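Local coordinates for protein tryptophan synthase alpha-subunit (Pyrococcus furiosus, PDB 1GEQ) that catalyses the aldol cleavage of indoleglycerol phosphate to indole and glyceraldehyde 3-phosphate, as the alpha subunit of the tryptophan synthase tetramer, at residues 20-23 with 24-28; 142-145 with 146-150; 174-177 with 178-181. All blocks are in the same frame, centred on the assembly; numbering follows the deposited sequence.

Interaction 1: residues 20-23 with 24-28; sequences STLN and FLLAL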
ATOM      1  N   SER A  20      16.947  -7.241   0.549  1.00 30.65           N
ATOM      2  CA  SER A  20      16.843  -6.277  -0.534  1.00 29.46           C
ATOM      3  C   SER A  20      15.670  -5.335  -0.273  1.00 26.97           C
ATOM      4  O   SER A  20      15.777  -4.136  -0.504  1.00 26.30           O
ATOM      5  CB  SER A  20      16.669  -6.998  -1.873  1.00 30.72           C
ATOM      6  OG  SER A  20      17.845  -7.734  -2.200  1.00 33.91           O
ATOM      7  N   THR A  21      14.560  -5.884   0.218  1.00 26.46           N
ATOM      8  CA  THR A  21      13.380  -5.080   0.516  1.00 26.15           C
ATOM      9  C   THR A  21      13.775  -3.948   1.456  1.00 26.51           C
ATOM     10  O   THR A  21      13.468  -2.787   1.201  1.00 26.59           O
ATOM     11  CB  THR A  21      12.268  -5.922   1.183  1.00 26.57           C
ATOM     12  OG1 THR A  21      11.885  -6.992   0.312  1.00 27.02           O
ATOM     13  CG2 THR A  21      11.042  -5.054   1.464  1.00 24.46           C
ATOM     14  N   LEU A  22      14.452  -4.294   2.548  1.00 28.79           N
ATOM     15  CA  LEU A  22      14.906  -3.298   3.516  1.00 28.04           C
ATOM     16  C   LEU A  22      15.775  -2.255   2.817  1.00 28.58           C
ATOM     17  O   LEU A  22      15.588  -1.052   3.008  1.00 28.56           O
ATOM     18  CB  LEU A  22      15.692  -3.974   4.648  1.00 28.72           C
ATOM     19  CG  LEU A  22      16.270  -3.072   5.746  1.00 29.11           C
ATOM     20  CD1 LEU A  22      15.166  -2.196   6.337  1.00 28.51           C
ATOM     21  CD2 LEU A  22      16.915  -3.935   6.829  1.00 28.17           C
ATOM     22  N   ASN A  23      16.723  -2.716   2.002  1.00 29.79           N
ATOM     23  CA  ASN A  23      17.600  -1.815   1.271  1.00 29.28           C
ATOM     24  C   ASN A  23      16.798  -0.866   0.383  1.00 28.45           C
ATOM     25  O   ASN A  23      17.126   0.318   0.267  1.00 24.70           O
ATOM     26  CB  ASN A  23      18.583  -2.603   0.398  1.00 34.25           C
ATOM     27  CG  ASN A  23      19.681  -3.269   1.205  1.00 37.74           C
ATOM     28  OD1 ASN A  23      19.815  -3.038   2.408  1.00 41.53           O
ATOM     29  ND2 ASN A  23      20.480  -4.093   0.541  1.00 38.77           N
ATOM     30  N   PHE A  24      15.756  -1.385  -0.258  1.00 26.91           N
ATOM     31  CA  PHE A  24      14.933  -0.546  -1.124  1.00 25.15           C
ATOM     32  C   PHE A  24      14.220   0.518  -0.297  1.00 23.46           C
ATOM     33  O   PHE A  24      14.186   1.682  -0.685  1.00 25.27           O
ATOM     34  CB  PHE A  24      13.888  -1.386  -1.877  1.00 24.72           C
ATOM     35  CG  PHE A  24      14.477  -2.444  -2.784  1.00 25.08           C
ATOM     36  CD1 PHE A  24      15.732  -2.273  -3.369  1.00 25.08           C
ATOM     37  CD2 PHE A  24      13.748  -3.589  -3.098  1.00 23.80           C
ATOM     38  CE1 PHE A  24      16.247  -3.225  -4.256  1.00 24.44           C
ATOM     39  CE2 PHE A  24      14.253  -4.543  -3.983  1.00 22.51           C
ATOM     40  CZ  PHE A  24      15.508  -4.362  -4.561  1.00 23.49           C
ATOM     41  N   LEU A  25      13.644   0.118   0.831  1.00 26.05           N
ATOM     42  CA  LEU A  25      12.923   1.052   1.694  1.00 28.75           C
ATOM     43  C   LEU A  25      13.809   2.202   2.173  1.00 29.87           C
ATOM     44  O   LEU A  25      13.411   3.371   2.130  1.00 32.29           O
ATOM     45  CB  LEU A  25      12.339   0.313   2.904  1.00 29.05           C
ATOM     46  CG  LEU A  25      11.219  -0.700   2.636  1.00 28.02           C
ATOM     47  CD1 LEU A  25      10.790  -1.337   3.944  1.00 30.10           C
ATOM     48  CD2 LEU A  25      10.052  -0.010   1.960  1.00 29.13           C
ATOM     49  N   LEU A  26      15.009   1.870   2.633  1.00 30.17           N
ATOM     50  CA  LEU A  26      15.941   2.883   3.116  1.00 29.19           C
ATOM     51  C   LEU A  26      16.329   3.851   2.001  1.00 28.20           C
ATOM     52  O   LEU A  26      16.519   5.041   2.241  1.00 30.04           O
ATOM     53  CB  LEU A  26      17.184   2.200   3.697  1.00 31.16           C
ATOM     54  CG  LEU A  26      16.904   1.438   4.998  1.00 30.42           C
ATOM     55  CD1 LEU A  26      18.067   0.522   5.350  1.00 35.49           C
ATOM     56  CD2 LEU A  26      16.652   2.441   6.111  1.00 34.57           C
ATOM     57  N   ALA A  27      16.435   3.351   0.777  1.00 27.11           N
ATOM     58  CA  ALA A  27      16.797   4.213  -0.339  1.00 26.56           C
ATOM     59  C   ALA A  27      15.662   5.139  -0.787  1.00 28.01           C
ATOM     60  O   ALA A  27      15.916   6.252  -1.255  1.00 27.16           O
ATOM     61  CB  ALA A  27      17.274   3.370  -1.518  1.00 29.19           C
ATOM     62  N   LEU A  28      14.415   4.689  -0.656  1.00 27.18           N
ATOM     63  CA  LEU A  28      13.275   5.504  -1.080  1.00 28.21           C
ATOM     64  C   LEU A  28      12.687   6.376   0.028  1.00 27.94           C
ATOM     65  O   LEU A  28      11.884   7.276  -0.239  1.00 27.72           O
ATOM     66  CB  LEU A  28      12.161   4.610  -1.633  1.00 26.80           C
ATOM     67  CG  LEU A  28      12.470   3.762  -2.871  1.00 29.84           C
ATOM     68  CD1 LEU A  28      11.278   2.866  -3.197  1.00 30.08           C
ATOM     69  CD2 LEU A  28      12.797   4.672  -4.040  1.00 30.74           C
TER
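The F24 ring turns back toward S20, one helical turn earlier. The carbonyl oxygen S20 O sits over one face of the F24 ring, toward its rim, 3.1 Å above the plane. The far end of the ring reaches the serine side chain, with F24 CZ 3.9 Å from S20 CB. This fold-back follows from chi1 of -61°, which sets CG beside the backbone N of F24. S20 O accepts the helical bond from F24 N at 2.8 Å, and that bond brings the oxygen close to the base of the ring. S20 OG turns to D17, and T21 OG1 meets the backbone of G14 and D17. The next bond, L25 N to T21 O, is nearly straight at 164°. These residues lie on helix 18-28 of the TIM barrel, in the beta-alpha-beta unit formed with strands 6-12 and 35-38. F24 and L25 both touch L11 of strand 6-12, and F24 also packs on L238 of helix 235-246. The other side is looser. L22 and L26 meet at an oblique angle, with L22 CG 4.0 Å from L26 CD1. L22 rests on W70 of helix 65-76, while L26 is partly exposed near H78. N23 is exposed to solvent, and its tie to the next turn is through the backbone: A27 N donates to N23 O at 3.2 Å, tilted 29° from the carbonyl plane.

Interaction 2: residues 142-145 with 146-150; sequences PNTP and DERLK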
ATOM      1  N   PRO A 142     -13.578   1.539  -8.821  1.00 20.32           N
ATOM      2  CA  PRO A 142     -14.531   2.341  -9.597  1.00 20.53           C
ATOM      3  C   PRO A 142     -16.017   1.924  -9.528  1.00 22.35           C
ATOM      4  O   PRO A 142     -16.902   2.733  -9.838  1.00 21.59           O
ATOM      5  CB  PRO A 142     -13.959   2.263 -11.009  1.00 20.56           C
ATOM      6  CG  PRO A 142     -12.483   2.197 -10.761  1.00 18.14           C
ATOM      7  CD  PRO A 142     -12.412   1.174  -9.648  1.00 20.94           C
ATOM      8  N   ASN A 143     -16.299   0.684  -9.134  1.00 19.71           N
ATOM      9  CA  ASN A 143     -17.690   0.239  -9.055  1.00 22.70           C
ATOM     10  C   ASN A 143     -18.259   0.423  -7.652  1.00 23.58           C
ATOM     11  O   ASN A 143     -19.339  -0.060  -7.334  1.00 22.43           O
ATOM     12  CB  ASN A 143     -17.825  -1.224  -9.498  1.00 22.61           C
ATOM     13  CG  ASN A 143     -17.122  -2.188  -8.569  1.00 24.51           C
ATOM     14  OD1 ASN A 143     -16.054  -1.883  -8.037  1.00 24.77           O
ATOM     15  ND2 ASN A 143     -17.702  -3.374  -8.388  1.00 23.19           N
ATOM     16  N   THR A 144     -17.514   1.123  -6.803  1.00 21.77           N
ATOM     17  CA  THR A 144     -17.966   1.398  -5.444  1.00 20.12           C
ATOM     18  C   THR A 144     -18.939   2.581  -5.516  1.00 21.35           C
ATOM     19  O   THR A 144     -18.579   3.642  -5.999  1.00 22.20           O
ATOM     20  CB  THR A 144     -16.785   1.795  -4.528  1.00 21.40           C
ATOM     21  OG1 THR A 144     -15.838   0.718  -4.461  1.00 21.28           O
ATOM     22  CG2 THR A 144     -17.294   2.139  -3.127  1.00 19.14           C
ATOM     23  N   PRO A 145     -20.195   2.406  -5.058  1.00 21.79           N
ATOM     24  CA  PRO A 145     -21.178   3.497  -5.092  1.00 22.68           C
ATOM     25  C   PRO A 145     -20.931   4.542  -3.996  1.00 22.53           C
ATOM     26  O   PRO A 145     -20.281   4.261  -2.998  1.00 21.41           O
ATOM     27  CB  PRO A 145     -22.505   2.768  -4.891  1.00 24.34           C
ATOM     28  CG  PRO A 145     -22.108   1.633  -3.968  1.00 25.08           C
ATOM     29  CD  PRO A 145     -20.812   1.149  -4.603  1.00 22.05           C
ATOM     30  N   ASP A 146     -21.472   5.743  -4.184  1.00 25.28           N
ATOM     31  CA  ASP A 146     -21.304   6.819  -3.208  1.00 26.48           C
ATOM     32  C   ASP A 146     -21.679   6.392  -1.796  1.00 27.37           C
ATOM     33  O   ASP A 146     -20.962   6.692  -0.834  1.00 25.55           O
ATOM     34  CB  ASP A 146     -22.164   8.028  -3.584  1.00 27.02           C
ATOM     35  CG  ASP A 146     -21.640   8.764  -4.795  1.00 30.33           C
ATOM     36  OD1 ASP A 146     -20.483   8.520  -5.190  1.00 32.25           O
ATOM     37  OD2 ASP A 146     -22.386   9.597  -5.341  1.00 34.41           O
ATOM     38  N   GLU A 147     -22.808   5.705  -1.664  1.00 26.20           N
ATOM     39  CA  GLU A 147     -23.268   5.270  -0.356  1.00 27.51           C
ATOM     40  C   GLU A 147     -22.241   4.397   0.346  1.00 26.04           C
ATOM     41  O   GLU A 147     -22.036   4.532   1.552  1.00 27.18           O
ATOM     42  CB  GLU A 147     -24.592   4.515  -0.469  1.00 33.52           C
ATOM     43  CG  GLU A 147     -25.600   5.176  -1.399  1.00 41.34           C
ATOM     44  CD  GLU A 147     -25.268   4.930  -2.855  1.00 45.29           C
ATOM     45  OE1 GLU A 147     -25.319   3.756  -3.275  1.00 51.30           O
ATOM     46  OE2 GLU A 147     -24.943   5.897  -3.577  1.00 47.53           O
ATOM     47  N   ARG A 148     -21.601   3.499  -0.398  1.00 23.35           N
ATOM     48  CA  ARG A 148     -20.599   2.630   0.202  1.00 24.59           C
ATOM     49  C   ARG A 148     -19.314   3.403   0.524  1.00 21.14           C
ATOM     50  O   ARG A 148     -18.630   3.089   1.488  1.00 22.57           O
ATOM     51  CB  ARG A 148     -20.278   1.451  -0.718  1.00 28.75           C
ATOM     52  CG  ARG A 148     -19.743   0.233   0.031  1.00 35.80           C
ATOM     53  CD  ARG A 148     -19.175  -0.839  -0.903  1.00 41.38           C
ATOM     54  NE  ARG A 148     -20.078  -1.220  -1.989  1.00 46.39           N
ATOM     55  CZ  ARG A 148     -21.245  -1.840  -1.834  1.00 49.40           C
ATOM     56  NH1 ARG A 148     -21.685  -2.157  -0.622  1.00 51.86           N
ATOM     57  NH2 ARG A 148     -21.973  -2.152  -2.899  1.00 50.20           N
ATOM     58  N   LEU A 149     -18.975   4.394  -0.296  1.00 21.61           N
ATOM     59  CA  LEU A 149     -17.786   5.204  -0.033  1.00 22.92           C
ATOM     60  C   LEU A 149     -17.934   5.893   1.328  1.00 21.65           C
ATOM     61  O   LEU A 149     -16.966   6.030   2.075  1.00 19.31           O
ATOM     62  CB  LEU A 149     -17.597   6.267  -1.124  1.00 20.44           C
ATOM     63  CG  LEU A 149     -16.672   5.896  -2.290  1.00 26.17           C
ATOM     64  CD1 LEU A 149     -16.733   6.979  -3.357  1.00 28.65           C
ATOM     65  CD2 LEU A 149     -15.244   5.722  -1.786  1.00 24.62           C
ATOM     66  N   LYS A 150     -19.156   6.318   1.646  1.00 24.08           N
ATOM     67  CA  LYS A 150     -19.417   6.994   2.910  1.00 24.93           C
ATOM     68  C   LYS A 150     -19.203   6.042   4.080  1.00 23.26           C
ATOM     69  O   LYS A 150     -18.594   6.408   5.087  1.00 20.99           O
ATOM     70  CB  LYS A 150     -20.851   7.517   2.957  1.00 31.36           C
ATOM     71  CG  LYS A 150     -21.242   8.375   1.787  1.00 40.92           C
ATOM     72  CD  LYS A 150     -22.646   8.914   1.965  1.00 47.45           C
ATOM     73  CE  LYS A 150     -23.311   9.103   0.617  1.00 51.14           C
ATOM     74  NZ  LYS A 150     -22.478   9.924  -0.309  1.00 54.07           N
TER
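T144 sends its methyl group to the first turn of helix 146-155. T144 CG2 lies 3.9 Å from R148 CB and is equally close to L149 CG, and the T144 side chain crosses those of R148 and L149 at about a right angle. With chi1 at -61°, the methyl stands anti to the backbone N of T144, while OG1 takes the place beside that N. The hydroxyl is hydrogen-bonded to A141 O, while the methyl packs on the helix.

P145 makes the broadest contact. R148 crosses the proline at a slant, with R148 CB 3.7 Å from P145 CG and R148 NE 3.6 Å from P145 CD. The bend at chi3 (-51°) turns the guanidinium back near P145 CD, which meets it obliquely. E147, bent at chi2 (77°), crosses the proline at about a right angle and brings OE1 to 3.4 Å from P145 CB. The carboxylate and the guanidinium both lie against the proline, and both side chains are exposed. P145 O faces into the turn. It accepts a bond from L149 N at 3.0 Å and a weak one from R148 N.

D146, the first helical residue, forms a salt bridge with R188 of helix 177-189, tying this turn to the next helix round the barrel. The arrangement is a proline at the N-cap position, where the loop after strand 135-140 enters a helix of the TIM barrel.

Interaction 3: residues 174-177 with 178-181; sequences EIPK and TAYD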
ATOM      1  N   GLU A 174      -4.044   7.598 -20.548  1.00 53.43           N
ATOM      2  CA  GLU A 174      -3.348   6.660 -19.680  1.00 52.19           C
ATOM      3  C   GLU A 174      -4.242   6.204 -18.536  1.00 48.13           C
ATOM      4  O   GLU A 174      -4.683   5.057 -18.496  1.00 48.29           O
ATOM      5  CB  GLU A 174      -2.082   7.304 -19.118  1.00 58.39           C
ATOM      6  CG  GLU A 174      -1.042   7.608 -20.176  1.00 64.68           C
ATOM      7  CD  GLU A 174      -0.793   6.417 -21.082  1.00 68.02           C
ATOM      8  OE1 GLU A 174      -0.651   5.294 -20.553  1.00 70.16           O
ATOM      9  OE2 GLU A 174      -0.739   6.605 -22.318  1.00 70.02           O
ATOM     10  N   ILE A 175      -4.490   7.108 -17.593  1.00 42.41           N
ATOM     11  CA  ILE A 175      -5.359   6.820 -16.455  1.00 38.38           C
ATOM     12  C   ILE A 175      -6.778   6.853 -17.037  1.00 34.93           C
ATOM     13  O   ILE A 175      -7.147   7.809 -17.699  1.00 32.70           O
ATOM     14  CB  ILE A 175      -5.258   7.930 -15.369  1.00 37.23           C
ATOM     15  CG1 ILE A 175      -3.793   8.265 -15.064  1.00 38.34           C
ATOM     16  CG2 ILE A 175      -5.993   7.493 -14.100  1.00 36.18           C
ATOM     17  CD1 ILE A 175      -3.135   7.399 -14.003  1.00 38.88           C
ATOM     18  N   PRO A 176      -7.580   5.804 -16.813  1.00 35.02           N
ATOM     19  CA  PRO A 176      -8.964   5.712 -17.312  1.00 35.96           C
ATOM     20  C   PRO A 176      -9.857   6.796 -16.701  1.00 35.30           C
ATOM     21  O   PRO A 176      -9.656   7.187 -15.548  1.00 31.42           O
ATOM     22  CB  PRO A 176      -9.393   4.312 -16.877  1.00 35.08           C
ATOM     23  CG  PRO A 176      -8.093   3.548 -16.832  1.00 36.48           C
ATOM     24  CD  PRO A 176      -7.169   4.539 -16.183  1.00 35.37           C
ATOM     25  N   LYS A 177     -10.837   7.279 -17.461  1.00 35.38           N
ATOM     26  CA  LYS A 177     -11.720   8.314 -16.951  1.00 36.45           C
ATOM     27  C   LYS A 177     -12.502   7.788 -15.754  1.00 33.25           C
ATOM     28  O   LYS A 177     -12.924   8.554 -14.892  1.00 31.67           O
ATOM     29  CB  LYS A 177     -12.696   8.794 -18.036  1.00 43.61           C
ATOM     30  CG  LYS A 177     -12.040   9.556 -19.189  1.00 51.03           C
ATOM     31  CD  LYS A 177     -13.076  10.361 -19.973  1.00 58.65           C
ATOM     32  CE  LYS A 177     -12.420  11.301 -20.979  1.00 63.50           C
ATOM     33  NZ  LYS A 177     -13.428  12.078 -21.767  1.00 68.08           N
ATOM     34  N   THR A 178     -12.683   6.476 -15.699  1.00 29.95           N
ATOM     35  CA  THR A 178     -13.430   5.885 -14.602  1.00 29.92           C
ATOM     36  C   THR A 178     -12.673   6.035 -13.281  1.00 25.88           C
ATOM     37  O   THR A 178     -13.280   6.103 -12.215  1.00 22.64           O
ATOM     38  CB  THR A 178     -13.741   4.397 -14.882  1.00 31.71           C
ATOM     39  OG1 THR A 178     -14.757   3.953 -13.979  1.00 38.60           O
ATOM     40  CG2 THR A 178     -12.504   3.536 -14.705  1.00 30.71           C
ATOM     41  N   ALA A 179     -11.347   6.098 -13.365  1.00 24.22           N
ATOM     42  CA  ALA A 179     -10.502   6.267 -12.187  1.00 22.36           C
ATOM     43  C   ALA A 179     -10.593   7.723 -11.716  1.00 23.14           C
ATOM     44  O   ALA A 179     -10.635   7.995 -10.518  1.00 21.16           O
ATOM     45  CB  ALA A 179      -9.064   5.914 -12.531  1.00 23.26           C
ATOM     46  N   TYR A 180     -10.603   8.659 -12.662  1.00 21.40           N
ATOM     47  CA  TYR A 180     -10.725  10.065 -12.309  1.00 21.12           C
ATOM     48  C   TYR A 180     -12.097  10.305 -11.692  1.00 21.97           C
ATOM     49  O   TYR A 180     -12.240  11.115 -10.773  1.00 19.50           O
ATOM     50  CB  TYR A 180     -10.563  10.948 -13.550  1.00 21.94           C
ATOM     51  CG  TYR A 180      -9.128  11.215 -13.938  1.00 23.82           C
ATOM     52  CD1 TYR A 180      -8.558  10.604 -15.056  1.00 24.87           C
ATOM     53  CD2 TYR A 180      -8.346  12.087 -13.197  1.00 25.11           C
ATOM     54  CE1 TYR A 180      -7.244  10.857 -15.420  1.00 25.45           C
ATOM     55  CE2 TYR A 180      -7.021  12.347 -13.554  1.00 29.40           C
ATOM     56  CZ  TYR A 180      -6.480  11.732 -14.670  1.00 29.26           C
ATOM     57  OH  TYR A 180      -5.182  12.000 -15.038  1.00 30.11           O
ATOM     58  N   ASP A 181     -13.106   9.603 -12.206  1.00 20.14           N
ATOM     59  CA  ASP A 181     -14.461   9.752 -11.693  1.00 22.75           C
ATOM     60  C   ASP A 181     -14.520   9.296 -10.243  1.00 20.10           C
ATOM     61  O   ASP A 181     -15.166   9.933  -9.402  1.00 20.97           O
ATOM     62  CB  ASP A 181     -15.457   8.929 -12.520  1.00 27.10           C
ATOM     63  CG  ASP A 181     -16.870   8.976 -11.951  1.00 35.83           C
ATOM     64  OD1 ASP A 181     -17.285   8.014 -11.267  1.00 37.65           O
ATOM     65  OD2 ASP A 181     -17.562   9.993 -12.173  1.00 39.90           O
TER
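T178 makes a methyl contact: its CG2 lies 3.9 Å from P176 CB, at the outer side of the turn. A179 sits deeper. Its CB meets I175 CG2 at 3.8 Å, and its N donates to P176 O from well above the carbonyl plane. The same oxygen takes a weak bond from Y180 N.

The Y180 and I175 side chains cross at about a right angle, and I175 CB meets the ring obliquely, 3.5 Å from Y180 CE1. K177 CA lies at the ring edge, near its plane. With chi1 at -82°, CG stays beside the backbone N of Y180, and the ring runs back toward the loop. Its hydroxyl is hydrogen-bonded to S208 of helix 203-211. With an alanine in place of Y180, the space beside I175 would probably be left unfilled and S208 OG would lose its phenol partner.

D181 N donates to K177 O at 2.9 Å. Its carboxylate bridges to R184 and R185, further along helix 177-189. The start of the helix thus appears to be held by backbone bonds to P176 O and K177 O, together with apolar packing of A179 and Y180 on I175.

In the fold
Interaction 1 is the buried one. It lies wholly within helix 18-28, where leucines and a phenylalanine pack between the barrel strand 6-12 and neighbouring helices. L25 comes about 8 Å from the active-site residue E36, measured between side chains. Interactions 2 and 3 are partly buried helix starts away from the annotated sites. Each has a proline at the N-cap, but in 142-150 charged side chains lie against it, whereas 174-181 adds an aromatic on an isoleucine. These two touch, P142 CB to T178 OG1 at 3.5 Å. Interaction 1 stands apart: its centre is about 35 Å from that of interaction 2 and about 31 Å from that of interaction 3.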